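Local coordinates for protein SusD homolog (Bacteroides thetaiotaomicron VPI-5482, PDB 3IV0) that is of unknown function but, as a SusD-family protein of the outer membrane, probably binds sugars at the cell surface, at residues Thr56-Gly61 with Ala337-Lys342; Phe278-Asn281 with Ser285-Val288; Thr436-Val439 with Asn443-Met446. One frame throughout, in Å; residues are numbered along the deposited sequence.

Overall arrangement
All three contacts belong to one mostly helical SusD-family chain. Contact 1 joins the end of strand 55-57 to the loop 337-342. Contact 2 is nested inside the long connection that contact 1 closes. Contact 3 follows both, after helix 429-436. Contacts 1 and 2 have centres 13 Å apart and touch: Ile341 N lies 3.0 Å from Val288 O, a probable hydrogen bond. They also share strand 300-302, which pairs with 55-57 and packs on Asn287 and Val288. Contact 3 stands apart, with centres 24 Å from contact 1 and 26 Å from contact 2. The first contact is thus long-range, while the other two are local.

Contact 1: residues Thr56-Gly61 with Ala337-Lys342; sequences TAYSTG and APKEIK
The phenol ring of Tyr58 meets Pro338 and Lys339 at its hydroxyl end, and Pro338 CA and Lys339 N approach the ring obliquely. In this SusD fold Tyr58 directly follows strand 55-57, which pairs antiparallel with strand 300-302. Residues 337-342 form an extended loop between helix 318-323 and strand 348-350. The contact therefore ties together parts of the chain more than 270 residues apart. CG of Tyr58 stands opposite the carbonyl carbon (chi1 -75°), which sends the ring across to the loop. The side chain of Tyr58 also touches Met297 and, on strand 300-302, Cys301.

The phenol oxygen is gripped by two hydrogen bonds. It accepts one from the backbone, Lys339 N to Tyr58 OH at 3.0 Å, with an N-H...O angle of 155°. It donates the other to a water, 2.6 Å from Tyr58 OH. That water in turn donates to Ala337 O at 2.7 Å. The loop backbone is thus held on both sides of Pro338, once directly and once through water. A phenylalanine here would probably leave Lys339 N without its acceptor and the bridging water without its donor.

The apolar part is small. Pro338 CB packs against Tyr58 CZ at 4.1 Å. Lys339 brings CG alongside the hydroxyl, and its extended chain then leads away from Tyr58. The ammonium group bonds to the carbonyl oxygens of Ser330 and Ile328, while Glu340 reaches Ser291 and Tyr290. The side-chain approach of Lys339 ends at CG, 3.8 Å from Tyr58 OH.

Contact 2: residues Phe278-Asn281 with Ser285-Val288; sequences FMMN and SDNV. With EDO (1,2-ethanediol), chain F.
Asn287 reaches back from the short helix 284-287 to the backbone of Asn281, closing the short bend between the 3-10 segment and this helix. The 3-10 segment starts at Met280. Along the backbone, Met280 lies nearest Asp286, and Asn281 nearest Asn287.

One direct hydrogen bond spans the two segments. Asn287 ND2 donates to Asn281 O at 2.9 Å, with an N-H...O angle of 165°. The acceptor lies nearly in the amide plane of Asn287. The donor, however, sits above the carbonyl plane of Asn281, 47° out of it. With CG of Asn287 turned beside the backbone N (chi1 -68°), the amide swings back toward Asn281. Val288 N bonds back to Ser285 O.

Van der Waals contact comes mainly from Asp286, whose CB sits 3.4 Å from Met280 O. The carboxylate of Asp286 looks elsewhere for its bonds: OD1 to the hydroxyl of Ser357 and OD2 to that of Thr356. Lys283 adds only a long, weak ion pair. These partners hold the acid group in place beside Met280, which is a selenomethionine. Asn287 also packs on Leu299 and on Phe300 of strand 300-302.

A 1,2-ethanediol, probably from the crystallisation liquor, sits beside the bend. Lys295 also hydrogen-bonds to it. The diol makes two weak bonds to the helix segment. Its O1 donates to Asp286 O at 2.9 Å. Its very close approach to Met280 is doubtful, since that side chain was modelled in two conformers. In the second weak bond, diol O2 donates to Asn287 OD1, also at 2.9 Å.

Contact 3: residues Thr436-Val439 with Asn443-Met446; sequences TGKV and NYCM
A cation-pi pair, Lys438 over Tyr444, closes the turn that follows helix 429-436. The helix gives way at Gly437, whose positive phi (75°) suits a glycine, and a 3-10 segment begins at Lys438.

The lysine chain runs along one face of the Tyr444 ring. CG lies 3.7 Å from Tyr444 CD2, near the start of the ring. CE sits over the ring centre, 3.5 Å from the centroid, in a CH-pi contact. The chain bends at its last torsion (chi4 75°). NZ stays above the same face but farther out, 4.6 Å from the Tyr444 centroid and 10° off the normal. The positive charge probably polarises the CE hydrogens that face the ring.

Helix 408-422 holds this pair in place. Phe416 meets the Tyr444 ring edge-to-face and makes a second cation-pi contact with Lys438. The hydroxyl of Tyr444 bonds to Asp413, which fixes the far end of the ring.

Beside the pair, Cys445 packs on Leu433 and Tyr429 of helix 429-436. Its CB rests 3.7 Å from Lys438 O, and its SG is 4.3 Å from Val439 O.

Contact 1: residues Thr56-Gly61 with Ala337-Lys342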
loop_
_atom_site.group_PDB
_atom_site.type_symbol
_atom_site.label_atom_id
_atom_site.label_comp_id
_atom_site.label_asym_id
_atom_site.label_seq_id
_atom_site.Cartn_x
_atom_site.Cartn_y
_atom_site.Cartn_z
ATOM N N THR A 56 -12.288 13.100 10.912
ATOM C CA THR A 56 -13.074 13.167 12.123
ATOM C C THR A 56 -14.182 12.130 12.087
ATOM O O THR A 56 -14.835 11.989 11.071
ATOM C CB THR A 56 -13.728 14.565 12.275
ATOM O OG1 THR A 56 -12.715 15.571 12.226
ATOM C CG2 THR A 56 -14.495 14.657 13.565
ATOM N N ALA A 57 -14.373 11.404 13.189
ATOM C CA ALA A 57 -15.460 10.430 13.322
ATOM C C ALA A 57 -16.794 11.114 13.478
ATOM O O ALA A 57 -16.880 12.124 14.157
ATOM C CB ALA A 57 -15.208 9.512 14.507
ATOM N N TYR A 58 -17.821 10.550 12.874
ATOM C CA TYR A 58 -19.175 11.042 13.114
ATOM C C TYR A 58 -19.679 10.627 14.500
ATOM O O TYR A 58 -20.536 11.304 15.045
ATOM C CB TYR A 58 -20.105 10.565 12.018
ATOM C CG TYR A 58 -19.924 11.315 10.725
ATOM C CD1 TYR A 58 -20.596 12.516 10.504
ATOM C CD2 TYR A 58 -19.115 10.816 9.705
ATOM C CE1 TYR A 58 -20.433 13.219 9.337
ATOM C CE2 TYR A 58 -18.953 11.509 8.521
ATOM C CZ TYR A 58 -19.629 12.702 8.327
ATOM O OH TYR A 58 -19.461 13.377 7.128
ATOM N N SER A 59 -19.123 9.567 15.075
ATOM C CA SER A 59 -19.485 9.111 16.414
ATOM C C SER A 59 -18.221 9.064 17.289
ATOM O O SER A 59 -17.380 8.197 17.083
ATOM C CB SER A 59 -20.145 7.726 16.323
ATOM O OG SER A 59 -21.457 7.788 15.748
ATOM N N THR A 60 -18.079 9.987 18.250
ATOM C CA THR A 60 -16.857 10.088 19.047
ATOM C C THR A 60 -16.524 8.792 19.792
ATOM O O THR A 60 -15.382 8.575 20.180
ATOM C CB THR A 60 -16.940 11.260 20.069
ATOM O OG1 THR A 60 -17.951 10.990 21.043
ATOM C CG2 THR A 60 -17.253 12.557 19.372
ATOM N N GLY A 61 -17.517 7.934 19.997
ATOM C CA GLY A 61 -17.279 6.594 20.547
ATOM C C GLY A 61 -16.337 5.694 19.738
ATOM O O GLY A 61 -15.772 4.732 20.291
ATOM N N ALA A 337 -25.532 16.103 8.398
ATOM C CA ALA A 337 -25.055 16.543 7.095
ATOM C C ALA A 337 -23.796 15.770 6.731
ATOM O O ALA A 337 -22.720 16.341 6.672
ATOM C CB ALA A 337 -24.760 18.002 7.131
ATOM N N PRO A 338 -23.945 14.479 6.492
ATOM C CA PRO A 338 -22.745 13.691 6.190
ATOM C C PRO A 338 -22.214 13.885 4.784
ATOM O O PRO A 338 -22.924 14.344 3.913
ATOM C CB PRO A 338 -23.241 12.267 6.359
ATOM C CG PRO A 338 -24.673 12.322 5.976
ATOM C CD PRO A 338 -25.153 13.639 6.528
ATOM N N LYS A 339 -20.965 13.484 4.553
ATOM C CA LYS A 339 -20.430 13.477 3.203
ATOM C C LYS A 339 -19.675 12.172 2.980
ATOM O O LYS A 339 -19.225 11.550 3.947
ATOM C CB LYS A 339 -19.528 14.654 2.933
ATOM C CG LYS A 339 -18.333 14.746 3.803
ATOM C CD LYS A 339 -17.605 16.039 3.448
ATOM C CE LYS A 339 -16.387 16.269 4.261
ATOM N NZ LYS A 339 -15.650 17.507 3.782
ATOM N N GLU A 340 -19.626 11.751 1.735
ATOM C CA GLU A 340 -19.028 10.455 1.416
ATOM C C GLU A 340 -18.117 10.542 0.225
ATOM O O GLU A 340 -18.173 11.468 -0.574
ATOM C CB GLU A 340 -20.099 9.405 1.197
ATOM C CG GLU A 340 -21.072 9.690 0.088
ATOM C CD GLU A 340 -22.208 8.684 0.017
ATOM O OE1 GLU A 340 -22.188 7.653 0.745
ATOM O OE2 GLU A 340 -23.146 8.937 -0.794
ATOM N N ILE A 341 -17.233 9.543 0.127
ATOM C CA ILE A 341 -16.320 9.393 -0.991
ATOM C C ILE A 341 -16.769 8.186 -1.799
ATOM O O ILE A 341 -16.949 7.113 -1.217
ATOM C CB ILE A 341 -14.891 9.181 -0.458
ATOM C CG1 ILE A 341 -14.438 10.461 0.230
ATOM C CG2 ILE A 341 -13.956 8.763 -1.579
ATOM C CD1 ILE A 341 -13.105 10.337 0.995
ATOM N N LYS A 342 -16.974 8.354 -3.095
ATOM C CA LYS A 342 -17.555 7.343 -3.957
ATOM C C LYS A 342 -16.567 6.734 -4.978
ATOM O O LYS A 342 -16.909 5.901 -5.810
ATOM C CB LYS A 342 -18.769 7.921 -4.690
ATOM C CG LYS A 342 -18.453 9.000 -5.628
ATOM C CD LYS A 342 -19.764 9.519 -6.282
ATOM C CE LYS A 342 -19.497 10.654 -7.241
ATOM N NZ LYS A 342 -20.763 11.186 -7.800
HETATM O O HOH W 1 -20.061 15.942 7.194
#

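Contact 2: residues Phe278-Asn281 with Ser285-Val288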
loop_
_atom_site.group_PDB
_atom_site.type_symbol
_atom_site.label_atom_id
_atom_site.label_comp_id
_atom_site.label_asym_id
_atom_site.label_seq_id
_atom_site.Cartn_x
_atom_site.Cartn_y
_atom_site.Cartn_z
ATOM N N PHE A 278 -12.806 -9.171 2.714
ATOM C CA PHE A 278 -12.070 -8.312 3.614
ATOM C C PHE A 278 -12.966 -7.908 4.764
ATOM O O PHE A 278 -14.155 -7.823 4.593
ATOM C CB PHE A 278 -11.622 -7.053 2.886
ATOM C CG PHE A 278 -10.724 -7.299 1.646
ATOM C CD1 PHE A 278 -9.854 -8.397 1.540
ATOM C CD2 PHE A 278 -10.712 -6.351 0.619
ATOM C CE1 PHE A 278 -9.052 -8.533 0.437
ATOM C CE2 PHE A 278 -9.905 -6.486 -0.482
ATOM C CZ PHE A 278 -9.073 -7.578 -0.587
HETATM N N MSE A 279 -12.386 -7.566 5.899
HETATM C CA MSE A 279 -13.169 -6.934 6.939
HETATM C C MSE A 279 -13.759 -5.642 6.417
HETATM O O MSE A 279 -13.081 -4.883 5.720
HETATM C CB MSE A 279 -12.287 -6.598 8.111
HETATM C CG MSE A 279 -11.886 -7.750 8.898
HETATM SE SE MSE A 279 -10.655 -7.316 10.344
HETATM C CE MSE A 279 -11.736 -6.161 11.244
HETATM N N MSE A 280 -15.009 -5.375 6.752
HETATM C CA MSE A 280 -15.628 -4.144 6.385
HETATM C C MSE A 280 -14.761 -2.942 6.805
HETATM O O MSE A 280 -14.531 -2.020 6.013
HETATM C CB MSE A 280 -16.993 -4.084 7.046
HETATM C CG MSE A 280 -17.740 -2.900 6.666
HETATM SE SE MSE A 280 -19.618 -3.004 7.099
HETATM C CE MSE A 280 -19.902 -4.182 6.368
ATOM N N ASN A 281 -14.276 -2.966 8.037
ATOM C CA ASN A 281 -13.514 -1.855 8.604
ATOM C C ASN A 281 -12.114 -1.724 7.979
ATOM O O ASN A 281 -11.438 -0.726 8.139
ATOM C CB ASN A 281 -13.440 -2.014 10.132
ATOM C CG ASN A 281 -13.004 -0.775 10.871
ATOM O OD1 ASN A 281 -13.347 0.396 10.531
ATOM N ND2 ASN A 281 -12.284 -1.009 11.921
ATOM N N SER A 285 -13.259 2.316 1.529
ATOM C CA SER A 285 -14.555 2.682 0.972
ATOM C C SER A 285 -15.694 2.500 2.003
ATOM O O SER A 285 -16.608 3.348 2.094
ATOM C CB SER A 285 -14.821 1.875 -0.295
ATOM O OG SER A 285 -15.974 2.371 -0.975
ATOM N N ASP A 286 -15.673 1.396 2.755
ATOM C CA ASP A 286 -16.737 1.107 3.716
ATOM C C ASP A 286 -16.679 1.985 4.934
ATOM O O ASP A 286 -17.626 2.007 5.723
ATOM C CB ASP A 286 -16.788 -0.377 4.074
ATOM C CG ASP A 286 -17.395 -1.228 2.963
ATOM O OD1 ASP A 286 -18.191 -0.716 2.151
ATOM O OD2 ASP A 286 -17.136 -2.458 2.940
ATOM N N ASN A 287 -15.578 2.720 5.098
ATOM C CA ASN A 287 -15.460 3.638 6.198
ATOM C C ASN A 287 -15.864 5.065 5.822
ATOM O O ASN A 287 -16.075 5.892 6.728
ATOM C CB ASN A 287 -14.022 3.613 6.748
ATOM C CG ASN A 287 -13.676 2.302 7.431
ATOM O OD1 ASN A 287 -14.518 1.652 8.059
ATOM N ND2 ASN A 287 -12.414 1.909 7.327
ATOM N N VAL A 288 -15.946 5.360 4.525
ATOM C CA VAL A 288 -16.230 6.717 4.056
ATOM C C VAL A 288 -17.495 6.772 3.211
ATOM O O VAL A 288 -17.736 7.768 2.537
ATOM C CB VAL A 288 -15.053 7.328 3.260
ATOM C CG1 VAL A 288 -13.856 7.460 4.193
ATOM C CG2 VAL A 288 -14.731 6.490 2.060
HETATM C C1 EDO F . -18.099 -0.239 7.516
HETATM O O1 EDO F . -19.314 0.460 7.521
HETATM C C2 EDO F . -17.086 0.055 8.620
HETATM O O2 EDO F . -17.235 1.357 9.157
#

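Contact 3: residues Thr436-Val439 with Asn443-Met446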
loop_
_atom_site.group_PDB
_atom_site.type_symbol
_atom_site.label_atom_id
_atom_site.label_comp_id
_atom_site.label_asym_id
_atom_site.label_seq_id
_atom_site.Cartn_x
_atom_site.Cartn_y
_atom_site.Cartn_z
ATOM N N THR A 436 8.981 10.842 2.835
ATOM C CA THR A 436 9.401 12.155 2.316
ATOM C C THR A 436 9.773 13.092 3.461
ATOM O O THR A 436 10.222 14.226 3.200
ATOM C CB THR A 436 8.274 12.818 1.483
ATOM O OG1 THR A 436 7.127 13.005 2.332
ATOM C CG2 THR A 436 7.949 12.008 0.229
ATOM N N GLY A 437 9.570 12.708 4.715
ATOM C CA GLY A 437 9.793 13.628 5.834
ATOM C C GLY A 437 8.686 14.676 5.970
ATOM O O GLY A 437 8.734 15.556 6.841
ATOM N N LYS A 438 7.653 14.588 5.183
ATOM C CA LYS A 438 6.615 15.596 5.207
ATOM C C LYS A 438 5.673 15.405 6.385
ATOM O O LYS A 438 4.875 16.289 6.670
ATOM C CB LYS A 438 5.860 15.661 3.871
ATOM C CG LYS A 438 6.696 16.327 2.789
ATOM C CD LYS A 438 6.063 16.249 1.427
ATOM C CE LYS A 438 6.660 17.259 0.465
ATOM N NZ LYS A 438 7.998 16.930 -0.049
ATOM N N VAL A 439 5.758 14.261 7.071
ATOM C CA VAL A 439 4.910 13.957 8.212
ATOM C C VAL A 439 5.128 14.916 9.372
ATOM O O VAL A 439 4.250 15.034 10.251
ATOM C CB VAL A 439 5.043 12.484 8.660
ATOM C CG1 VAL A 439 6.343 12.195 9.444
ATOM C CG2 VAL A 439 3.791 12.024 9.478
ATOM N N ASN A 443 3.245 22.337 6.342
ATOM C CA ASN A 443 2.970 22.778 4.968
ATOM C C ASN A 443 2.394 21.656 4.084
ATOM O O ASN A 443 1.767 21.936 3.050
ATOM C CB ASN A 443 4.236 23.329 4.324
ATOM C CG ASN A 443 4.728 24.596 5.004
ATOM O OD1 ASN A 443 5.873 24.688 5.455
ATOM N ND2 ASN A 443 3.848 25.559 5.110
ATOM N N TYR A 444 2.592 20.405 4.514
ATOM C CA TYR A 444 2.184 19.224 3.731
ATOM C C TYR A 444 1.271 18.257 4.476
ATOM O O TYR A 444 0.691 17.376 3.859
ATOM C CB TYR A 444 3.426 18.471 3.279
ATOM C CG TYR A 444 4.350 19.321 2.460
ATOM C CD1 TYR A 444 4.071 19.594 1.136
ATOM C CD2 TYR A 444 5.489 19.866 3.010
ATOM C CE1 TYR A 444 4.915 20.385 0.381
ATOM C CE2 TYR A 444 6.338 20.673 2.275
ATOM C CZ TYR A 444 6.053 20.920 0.960
ATOM O OH TYR A 444 6.889 21.730 0.217
ATOM N N CYS A 445 1.139 18.391 5.784
ATOM C CA CYS A 445 0.342 17.504 6.609
ATOM C C CYS A 445 -0.406 18.365 7.613
ATOM O O CYS A 445 0.219 19.145 8.338
ATOM C CB CYS A 445 1.252 16.519 7.335
ATOM S SG CYS A 445 0.352 15.413 8.478
HETATM N N MSE A 446 -1.720 18.217 7.679
HETATM C CA MSE A 446 -2.555 19.042 8.556
HETATM C C MSE A 446 -2.406 18.630 10.017
HETATM O O MSE A 446 -2.563 19.441 10.934
HETATM C CB MSE A 446 -4.018 18.911 8.135
HETATM C CG MSE A 446 -4.960 19.819 8.897
HETATM SE SE MSE A 446 -6.690 20.126 8.009
HETATM C CE MSE A 446 -6.404 21.857 7.531
#